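Local coordinates for protein D-lactate dehydrogenase (Fermentative) (Pseudomonas aeruginosa, PDB 5Z20) that probably reduces pyruvate to D-lactate with NADH, as a member of the D-isomer specific 2-hydroxyacid dehydrogenase family, at residues Gly272-Glu277 against Thr309-Phe314; Glu123-Leu128 against Ile246-Gly251. One frame throughout, in Å; residues are numbered along the deposited sequence.

Contact 1. Residues Gly272-Glu277 against Thr309-Phe314; sequences GLDVYE and TAHQAF. With NAI (1,4-dihydronicotinamide adenine dinucleotide), chain L; OXM (oxamic acid), chain M.
Val-275 lays its CG1 methyl over one face of the His-311 imidazole, a CH-pi contact 3.9 Å from the ring centroid. The edge of that ring turns to the ligands: O1 of oxamate lies in its plane, and O7N of the nicotinamide amide stands near it. The Phe-314 ring also has O7N near its plane, at an edge. This is the active site of a Rossmann-fold dehydrogenase, built where neighbouring parallel strands 268-273 and 306-308 run out into loops. His-311 NE2 donates to oxamate O1 over 2.8 Å, while Glu-279 bonds ND1, so both ring nitrogens are held and the ring's rotation is fixed, consistent with the histidine-glutamate pair of this family.

The carboxylate of Asp-274 is a further flat group. With CG anti to its own N (chi1 -171°), it reaches the loop Thr-309 to Ala-313. Asp-274 OD1 takes Gln-312 N on its syn lone pair at 2.8 Å and, on the anti side, Thr-309 OG1 at 2.6 Å. Ala-313 N reaches Asp-274 OD2 from above the carboxylate plane, 2.9 Å away. Aspartate suits the place: its short chain brings two acceptors to buried loop donors and leaves OD2 able to serve the cofactor. One residue back, Leu-273 O accepts Thr-309 N. The nicotinamide N7N-H points almost straight at Asp-274 OD2 (3.1 Å, 167°).

Contact 2. Residues Glu123-Leu128 against Ile246-Gly251; sequences EHAVGL and INTGRG. With NAI (1,4-dihydronicotinamide adenine dinucleotide), chain L; OXM (oxamic acid), chain M.
The helix turn carrying Ala-125 packs against the end of strand 243-247, where the CA of Ala-125 lies 6.5 Å from the CA of Thr-248, close enough that small side chains fill the gap. Thr-248 CG2 is the shared point: it meets Ala-125 CB at 3.9 Å and Leu-128 CD1 at 4.0 Å, while the edge of the His-124 ring lies near it. This methyl is anti to the carbonyl carbon of its own residue and OG1 sits between N and C (chi1 61°), which aims the apolar branch at the helix. Leu-128 and Thr-248 run past one another in opposite directions. Two residues earlier, Ile-246 CG2 touches Ala-125 CB at 4.1 Å and its CD1 approaches Leu-128 CB. Alanine suits the close approach, and the branched and longer residues fill the space around it.

At the end of the strand, Asn-247 forms an Asx turn, its OD1 accepting Gly-249 N at 2.9 Å, and its ND2 reaches on to Arg-250 O, so one amide braces the loop twice. Beyond it the backbone leads to the ligands. Thr-248 O receives the nicotinamide N7N over 3.0 Å. Arg-250, bent at chi2 (-72°), has the cofactor ribose O2D over one guanidinium face and oxamate at its edge: Arg-250 NH2 donates to oxamate O2 at 2.8 Å, NH1 to O1 at 3.1 Å. NH1 also bonds Gly-249 O, and Asn-96 takes NE, which limits the group's swing.

The chemistry divides the segment sharply. Toward the helix carbon meets carbon, and His-124 spends its NE2 on Thr-309; at the far end Arg-250 meets carboxylate O2 and amide O1 of oxamate, probably as it would the carboxylate and keto oxygen of pyruvate.

From the N terminus, helix 118-134 comes first, and contact 2 joins it to the end of strand 243-247, closing a loop of 117 residues. Contact 1 then closes a much shorter loop of 31 residues, between strand 268-273 and the loop after strand 306-308. The two follow in series, neither nested nor crossing. They are joined laterally through the sheet: strands 243-247 and 268-273 are neighbours in it, with a probable bond from Asn-247 N to Gly-272 O, and Val-275 CG2 packs on the backbone of Arg-250 and Gly-251. Together they bind helix, sheet and loops around NADH and oxamate, while a second subunit packs on each.

Contact 1. Residues Gly272-Glu277 against Thr309-Phe314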
loop_
_atom_site.group_PDB
_atom_site.type_symbol
_atom_site.label_atom_id
_atom_site.label_comp_id
_atom_site.label_asym_id
_atom_site.label_seq_id
_atom_site.Cartn_x
_atom_site.Cartn_y
_atom_site.Cartn_z
ATOM N N GLY B 272 -15.856 10.816 -3.170
ATOM C CA GLY B 272 -14.593 11.478 -3.139
ATOM C C GLY B 272 -14.640 12.626 -2.159
ATOM O O GLY B 272 -15.443 13.557 -2.340
ATOM N N LEU B 273 -13.754 12.622 -1.193
ATOM C CA LEU B 273 -13.704 13.688 -0.240
ATOM C C LEU B 273 -12.344 14.343 -0.237
ATOM O O LEU B 273 -11.340 13.634 -0.202
ATOM C CB LEU B 273 -13.902 13.149 1.193
ATOM C CG LEU B 273 -15.215 12.449 1.510
ATOM C CD1 LEU B 273 -15.224 12.109 3.011
ATOM C CD2 LEU B 273 -16.452 13.266 1.128
ATOM N N ASP B 274 -12.319 15.683 -0.217
ATOM C CA ASP B 274 -11.075 16.414 0.101
ATOM C C ASP B 274 -11.175 17.044 1.502
ATOM O O ASP B 274 -10.266 17.706 1.931
ATOM C CB ASP B 274 -10.817 17.475 -0.960
ATOM C CG ASP B 274 -9.487 18.118 -0.833
ATOM O OD1 ASP B 274 -8.479 17.352 -0.727
ATOM O OD2 ASP B 274 -9.393 19.380 -0.747
ATOM N N VAL B 275 -12.335 16.900 2.146
ATOM C CA VAL B 275 -12.666 17.537 3.393
ATOM C C VAL B 275 -13.490 16.611 4.252
ATOM O O VAL B 275 -14.162 15.697 3.764
ATOM C CB VAL B 275 -13.450 18.854 3.216
ATOM C CG1 VAL B 275 -12.564 19.868 2.505
ATOM C CG2 VAL B 275 -14.753 18.640 2.443
ATOM N N TYR B 276 -13.410 16.834 5.537
ATOM C CA TYR B 276 -14.116 15.990 6.508
ATOM C C TYR B 276 -14.530 16.853 7.721
ATOM O O TYR B 276 -13.743 17.688 8.209
ATOM C CB TYR B 276 -13.246 14.765 6.918
ATOM C CG TYR B 276 -13.898 13.891 7.950
ATOM C CD1 TYR B 276 -15.100 13.193 7.674
ATOM C CD2 TYR B 276 -13.387 13.802 9.234
ATOM C CE1 TYR B 276 -15.751 12.452 8.658
ATOM C CE2 TYR B 276 -14.006 13.044 10.215
ATOM C CZ TYR B 276 -15.192 12.371 9.924
ATOM O OH TYR B 276 -15.837 11.673 10.874
ATOM N N GLU B 277 -15.699 16.573 8.267
ATOM C CA GLU B 277 -16.263 17.405 9.320
ATOM C C GLU B 277 -15.383 17.528 10.537
ATOM O O GLU B 277 -15.216 18.641 11.048
ATOM C CB GLU B 277 -17.642 16.917 9.693
ATOM C CG GLU B 277 -18.327 17.717 10.784
ATOM C CD GLU B 277 -19.860 17.538 10.795
ATOM O OE1 GLU B 277 -20.446 16.744 10.031
ATOM O OE2 GLU B 277 -20.484 18.205 11.599
ATOM N N THR B 309 -8.679 12.685 0.101
ATOM C CA THR B 309 -7.480 13.432 0.100
ATOM C C THR B 309 -7.594 14.436 1.214
ATOM O O THR B 309 -8.690 14.887 1.561
ATOM C CB THR B 309 -7.228 14.135 -1.250
ATOM O OG1 THR B 309 -8.359 14.921 -1.621
ATOM C CG2 THR B 309 -6.980 13.162 -2.318
ATOM N N ALA B 310 -6.450 14.763 1.806
ATOM C CA ALA B 310 -6.433 15.527 3.065
ATOM C C ALA B 310 -6.424 17.032 2.852
ATOM O O ALA B 310 -5.456 17.752 3.211
ATOM C CB ALA B 310 -5.262 15.065 3.931
ATOM N N HIS B 311 -7.502 17.499 2.234
ATOM C CA HIS B 311 -7.713 18.928 2.021
ATOM C C HIS B 311 -6.592 19.582 1.235
ATOM O O HIS B 311 -5.987 20.575 1.673
ATOM C CB HIS B 311 -7.917 19.664 3.371
ATOM C CG HIS B 311 -8.709 20.901 3.260
ATOM N ND1 HIS B 311 -9.566 21.333 4.258
ATOM C CD2 HIS B 311 -8.756 21.845 2.286
ATOM C CE1 HIS B 311 -10.135 22.473 3.889
ATOM N NE2 HIS B 311 -9.650 22.814 2.702
ATOM N N GLN B 312 -6.318 18.995 0.087
ATOM C CA GLN B 312 -5.245 19.445 -0.783
ATOM C C GLN B 312 -5.778 19.960 -2.100
ATOM O O GLN B 312 -4.980 20.180 -3.021
ATOM C CB GLN B 312 -4.220 18.297 -1.047
ATOM C CG GLN B 312 -4.846 17.090 -1.763
ATOM C CD GLN B 312 -3.818 16.044 -2.231
ATOM O OE1 GLN B 312 -3.600 15.061 -1.551
ATOM N NE2 GLN B 312 -3.176 16.302 -3.345
ATOM N N ALA B 313 -7.091 20.198 -2.226
ATOM C CA ALA B 313 -7.578 20.731 -3.494
ATOM C C ALA B 313 -6.966 22.093 -3.870
ATOM O O ALA B 313 -6.822 22.410 -5.048
ATOM C CB ALA B 313 -9.079 20.862 -3.462
ATOM N N PHE B 314 -6.622 22.905 -2.865
ATOM C CA PHE B 314 -5.950 24.194 -3.069
ATOM C C PHE B 314 -4.510 24.062 -3.399
ATOM O O PHE B 314 -3.852 25.059 -3.738
ATOM C CB PHE B 314 -6.044 25.066 -1.787
ATOM C CG PHE B 314 -5.120 24.673 -0.722
ATOM C CD1 PHE B 314 -5.424 23.614 0.149
ATOM C CD2 PHE B 314 -3.995 25.345 -0.499
ATOM C CE1 PHE B 314 -4.543 23.236 1.182
ATOM C CE2 PHE B 314 -3.142 25.003 0.535
ATOM C CZ PHE B 314 -3.393 23.911 1.345
HETATM P PA NAI L . -18.100 31.655 -4.233
HETATM O O1A NAI L . -18.573 32.467 -3.186
HETATM O O2A NAI L . -17.555 32.222 -5.435
HETATM O O5B NAI L . -19.288 30.774 -4.615
HETATM C C5B NAI L . -20.091 30.084 -3.725
HETATM C C4B NAI L . -21.386 29.761 -4.423
HETATM O O4B NAI L . -22.198 28.986 -3.572
HETATM C C3B NAI L . -22.167 31.000 -4.878
HETATM O O3B NAI L . -22.760 30.920 -6.155
HETATM C C2B NAI L . -23.266 30.966 -3.880
HETATM O O2B NAI L . -24.463 31.596 -4.248
HETATM C C1B NAI L . -23.486 29.488 -3.662
HETATM N N9A NAI L . -24.314 29.271 -2.472
HETATM C C8A NAI L . -24.377 30.071 -1.419
HETATM N N7A NAI L . -25.222 29.648 -0.539
HETATM C C5A NAI L . -25.744 28.552 -0.996
HETATM C C6A NAI L . -26.736 27.602 -0.503
HETATM N N6A NAI L . -27.319 27.789 0.670
HETATM N N1A NAI L . -27.015 26.562 -1.269
HETATM C C2A NAI L . -26.436 26.413 -2.440
HETATM N N3A NAI L . -25.529 27.229 -2.938
HETATM C C4A NAI L . -25.157 28.305 -2.286
HETATM O O3 NAI L . -17.124 30.679 -3.502
HETATM P PN NAI L . -16.029 29.767 -4.141
HETATM O O1N NAI L . -14.888 30.563 -4.371
HETATM O O2N NAI L . -16.611 29.052 -5.213
HETATM O O5D NAI L . -15.819 28.863 -2.930
HETATM C C5D NAI L . -16.612 27.748 -2.663
HETATM C C4D NAI L . -16.225 27.042 -1.372
HETATM O O4D NAI L . -15.305 25.993 -1.536
HETATM C C3D NAI L . -15.625 27.917 -0.307
HETATM O O3D NAI L . -16.597 28.511 0.515
HETATM C C2D NAI L . -14.759 26.963 0.479
HETATM O O2D NAI L . -15.401 26.467 1.619
HETATM C C1D NAI L . -14.503 25.806 -0.436
HETATM N N1N NAI L . -13.101 25.752 -0.789
HETATM C C2N NAI L . -12.444 24.626 -0.619
HETATM C C3N NAI L . -11.111 24.494 -0.946
HETATM C C7N NAI L . -10.388 23.180 -0.739
HETATM O O7N NAI L . -9.229 23.160 -0.596
HETATM N N7N NAI L . -10.991 22.042 -0.706
HETATM C C4N NAI L . -10.462 25.630 -1.411
HETATM C C5N NAI L . -11.157 26.801 -1.564
HETATM C C6N NAI L . -12.491 26.827 -1.251
HETATM C C1 OXM M . -9.315 26.188 1.380
HETATM N N1 OXM M . -8.053 25.863 1.105
HETATM O O1 OXM M . -10.129 25.355 1.743
HETATM C C2 OXM M . -9.731 27.580 1.240
HETATM O O2 OXM M . -10.752 27.971 1.846
HETATM O O3 OXM M . -9.056 28.345 0.517
#

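Contact 2. Residues Glu123-Leu128 against Ile246-Gly251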
loop_
_atom_site.group_PDB
_atom_site.type_symbol
_atom_site.label_atom_id
_atom_site.label_comp_id
_atom_site.label_asym_id
_atom_site.label_seq_id
_atom_site.Cartn_x
_atom_site.Cartn_y
_atom_site.Cartn_z
ATOM N N GLU B 123 -10.130 21.360 -10.690
ATOM C CA GLU B 123 -9.328 20.296 -11.255
ATOM C C GLU B 123 -9.130 19.141 -10.295
ATOM O O GLU B 123 -9.200 17.955 -10.652
ATOM C CB GLU B 123 -7.988 20.816 -11.725
ATOM C CG GLU B 123 -8.125 21.727 -12.968
ATOM C CD GLU B 123 -6.845 22.436 -13.408
ATOM O OE1 GLU B 123 -5.747 22.063 -12.931
ATOM O OE2 GLU B 123 -6.949 23.340 -14.266
ATOM N N HIS B 124 -8.992 19.448 -9.037
ATOM C CA HIS B 124 -8.845 18.361 -8.059
ATOM C C HIS B 124 -10.116 17.553 -7.982
ATOM O O HIS B 124 -10.097 16.343 -7.880
ATOM C CB HIS B 124 -8.505 18.940 -6.659
ATOM C CG HIS B 124 -8.137 17.900 -5.682
ATOM N ND1 HIS B 124 -6.877 17.361 -5.635
ATOM C CD2 HIS B 124 -8.844 17.315 -4.683
ATOM C CE1 HIS B 124 -6.834 16.427 -4.705
ATOM N NE2 HIS B 124 -8.003 16.409 -4.081
ATOM N N ALA B 125 -11.250 18.234 -7.959
ATOM C CA ALA B 125 -12.526 17.538 -7.937
ATOM C C ALA B 125 -12.643 16.630 -9.138
ATOM O O ALA B 125 -13.132 15.499 -9.021
ATOM C CB ALA B 125 -13.691 18.542 -7.909
ATOM N N VAL B 126 -12.228 17.108 -10.302
ATOM C CA VAL B 126 -12.262 16.240 -11.505
ATOM C C VAL B 126 -11.317 15.064 -11.344
ATOM O O VAL B 126 -11.625 13.946 -11.745
ATOM C CB VAL B 126 -11.990 17.043 -12.776
ATOM C CG1 VAL B 126 -12.061 16.164 -14.006
ATOM C CG2 VAL B 126 -13.009 18.170 -12.928
ATOM N N GLY B 127 -10.143 15.317 -10.720
ATOM C CA GLY B 127 -9.215 14.201 -10.424
ATOM C C GLY B 127 -9.846 13.129 -9.540
ATOM O O GLY B 127 -9.668 11.928 -9.769
ATOM N N LEU B 128 -10.605 13.547 -8.512
ATOM C CA LEU B 128 -11.237 12.583 -7.626
ATOM C C LEU B 128 -12.264 11.771 -8.441
ATOM O O LEU B 128 -12.333 10.523 -8.337
ATOM C CB LEU B 128 -11.929 13.293 -6.443
ATOM C CG LEU B 128 -11.007 13.913 -5.433
ATOM C CD1 LEU B 128 -11.801 14.705 -4.479
ATOM C CD2 LEU B 128 -10.172 12.847 -4.715
ATOM N N ILE B 246 -19.015 14.012 -4.727
ATOM C CA ILE B 246 -17.738 14.669 -4.537
ATOM C C ILE B 246 -17.882 15.863 -3.623
ATOM O O ILE B 246 -18.752 16.735 -3.852
ATOM C CB ILE B 246 -17.159 15.186 -5.884
ATOM C CG1 ILE B 246 -17.034 14.122 -6.923
ATOM C CG2 ILE B 246 -15.780 15.814 -5.674
ATOM C CD1 ILE B 246 -16.119 12.932 -6.576
ATOM N N ASN B 247 -17.051 15.904 -2.578
ATOM C CA ASN B 247 -17.045 17.001 -1.635
ATOM C C ASN B 247 -15.668 17.602 -1.449
ATOM O O ASN B 247 -14.862 17.086 -0.713
ATOM C CB ASN B 247 -17.629 16.625 -0.272
ATOM C CG ASN B 247 -17.810 17.822 0.628
ATOM O OD1 ASN B 247 -17.723 18.983 0.194
ATOM N ND2 ASN B 247 -18.006 17.557 1.917
ATOM N N THR B 248 -15.435 18.688 -2.177
ATOM C CA THR B 248 -14.264 19.522 -2.047
ATOM C C THR B 248 -14.634 20.908 -1.469
ATOM O O THR B 248 -13.889 21.887 -1.614
ATOM C CB THR B 248 -13.567 19.763 -3.415
ATOM O OG1 THR B 248 -14.446 20.418 -4.305
ATOM C CG2 THR B 248 -13.058 18.471 -4.014
ATOM N N GLY B 249 -15.779 20.968 -0.796
ATOM C CA GLY B 249 -16.280 22.192 -0.136
ATOM C C GLY B 249 -15.841 22.264 1.309
ATOM O O GLY B 249 -14.736 22.767 1.602
ATOM N N ARG B 250 -16.678 21.742 2.217
ATOM C CA ARG B 250 -16.327 21.642 3.656
ATOM C C ARG B 250 -16.894 20.396 4.196
ATOM O O ARG B 250 -17.952 19.926 3.755
ATOM C CB ARG B 250 -16.875 22.847 4.446
ATOM C CG ARG B 250 -16.135 24.161 4.232
ATOM C CD ARG B 250 -14.772 24.159 4.884
ATOM N NE ARG B 250 -14.023 25.395 4.721
ATOM C CZ ARG B 250 -13.169 25.653 3.729
ATOM N NH1 ARG B 250 -12.950 24.773 2.772
ATOM N NH2 ARG B 250 -12.462 26.821 3.725
ATOM N N GLY B 251 -16.246 19.864 5.214
ATOM C CA GLY B 251 -16.694 18.601 5.837
ATOM C C GLY B 251 -18.116 18.588 6.327
ATOM O O GLY B 251 -18.879 17.607 6.118
HETATM P PA NAI L . -18.100 31.655 -4.233
HETATM O O1A NAI L . -18.573 32.467 -3.186
HETATM O O2A NAI L . -17.555 32.222 -5.435
HETATM O O5B NAI L . -19.288 30.774 -4.615
HETATM C C5B NAI L . -20.091 30.084 -3.725
HETATM C C4B NAI L . -21.386 29.761 -4.423
HETATM O O4B NAI L . -22.198 28.986 -3.572
HETATM C C3B NAI L . -22.167 31.000 -4.878
HETATM O O3B NAI L . -22.760 30.920 -6.155
HETATM C C2B NAI L . -23.266 30.966 -3.880
HETATM O O2B NAI L . -24.463 31.596 -4.248
HETATM C C1B NAI L . -23.486 29.488 -3.662
HETATM N N9A NAI L . -24.314 29.271 -2.472
HETATM C C8A NAI L . -24.377 30.071 -1.419
HETATM N N7A NAI L . -25.222 29.648 -0.539
HETATM C C5A NAI L . -25.744 28.552 -0.996
HETATM C C6A NAI L . -26.736 27.602 -0.503
HETATM N N6A NAI L . -27.319 27.789 0.670
HETATM N N1A NAI L . -27.015 26.562 -1.269
HETATM C C2A NAI L . -26.436 26.413 -2.440
HETATM N N3A NAI L . -25.529 27.229 -2.938
HETATM C C4A NAI L . -25.157 28.305 -2.286
HETATM O O3 NAI L . -17.124 30.679 -3.502
HETATM P PN NAI L . -16.029 29.767 -4.141
HETATM O O1N NAI L . -14.888 30.563 -4.371
HETATM O O2N NAI L . -16.611 29.052 -5.213
HETATM O O5D NAI L . -15.819 28.863 -2.930
HETATM C C5D NAI L . -16.612 27.748 -2.663
HETATM C C4D NAI L . -16.225 27.042 -1.372
HETATM O O4D NAI L . -15.305 25.993 -1.536
HETATM C C3D NAI L . -15.625 27.917 -0.307
HETATM O O3D NAI L . -16.597 28.511 0.515
HETATM C C2D NAI L . -14.759 26.963 0.479
HETATM O O2D NAI L . -15.401 26.467 1.619
HETATM C C1D NAI L . -14.503 25.806 -0.436
HETATM N N1N NAI L . -13.101 25.752 -0.789
HETATM C C2N NAI L . -12.444 24.626 -0.619
HETATM C C3N NAI L . -11.111 24.494 -0.946
HETATM C C7N NAI L . -10.388 23.180 -0.739
HETATM O O7N NAI L . -9.229 23.160 -0.596
HETATM N N7N NAI L . -10.991 22.042 -0.706
HETATM C C4N NAI L . -10.462 25.630 -1.411
HETATM C C5N NAI L . -11.157 26.801 -1.564
HETATM C C6N NAI L . -12.491 26.827 -1.251
HETATM C C1 OXM M . -9.315 26.188 1.380
HETATM N N1 OXM M . -8.053 25.863 1.105
HETATM O O1 OXM M . -10.129 25.355 1.743
HETATM C C2 OXM M . -9.731 27.580 1.240
HETATM O O2 OXM M . -10.752 27.971 1.846
HETATM O O3 OXM M . -9.056 28.345 0.517
#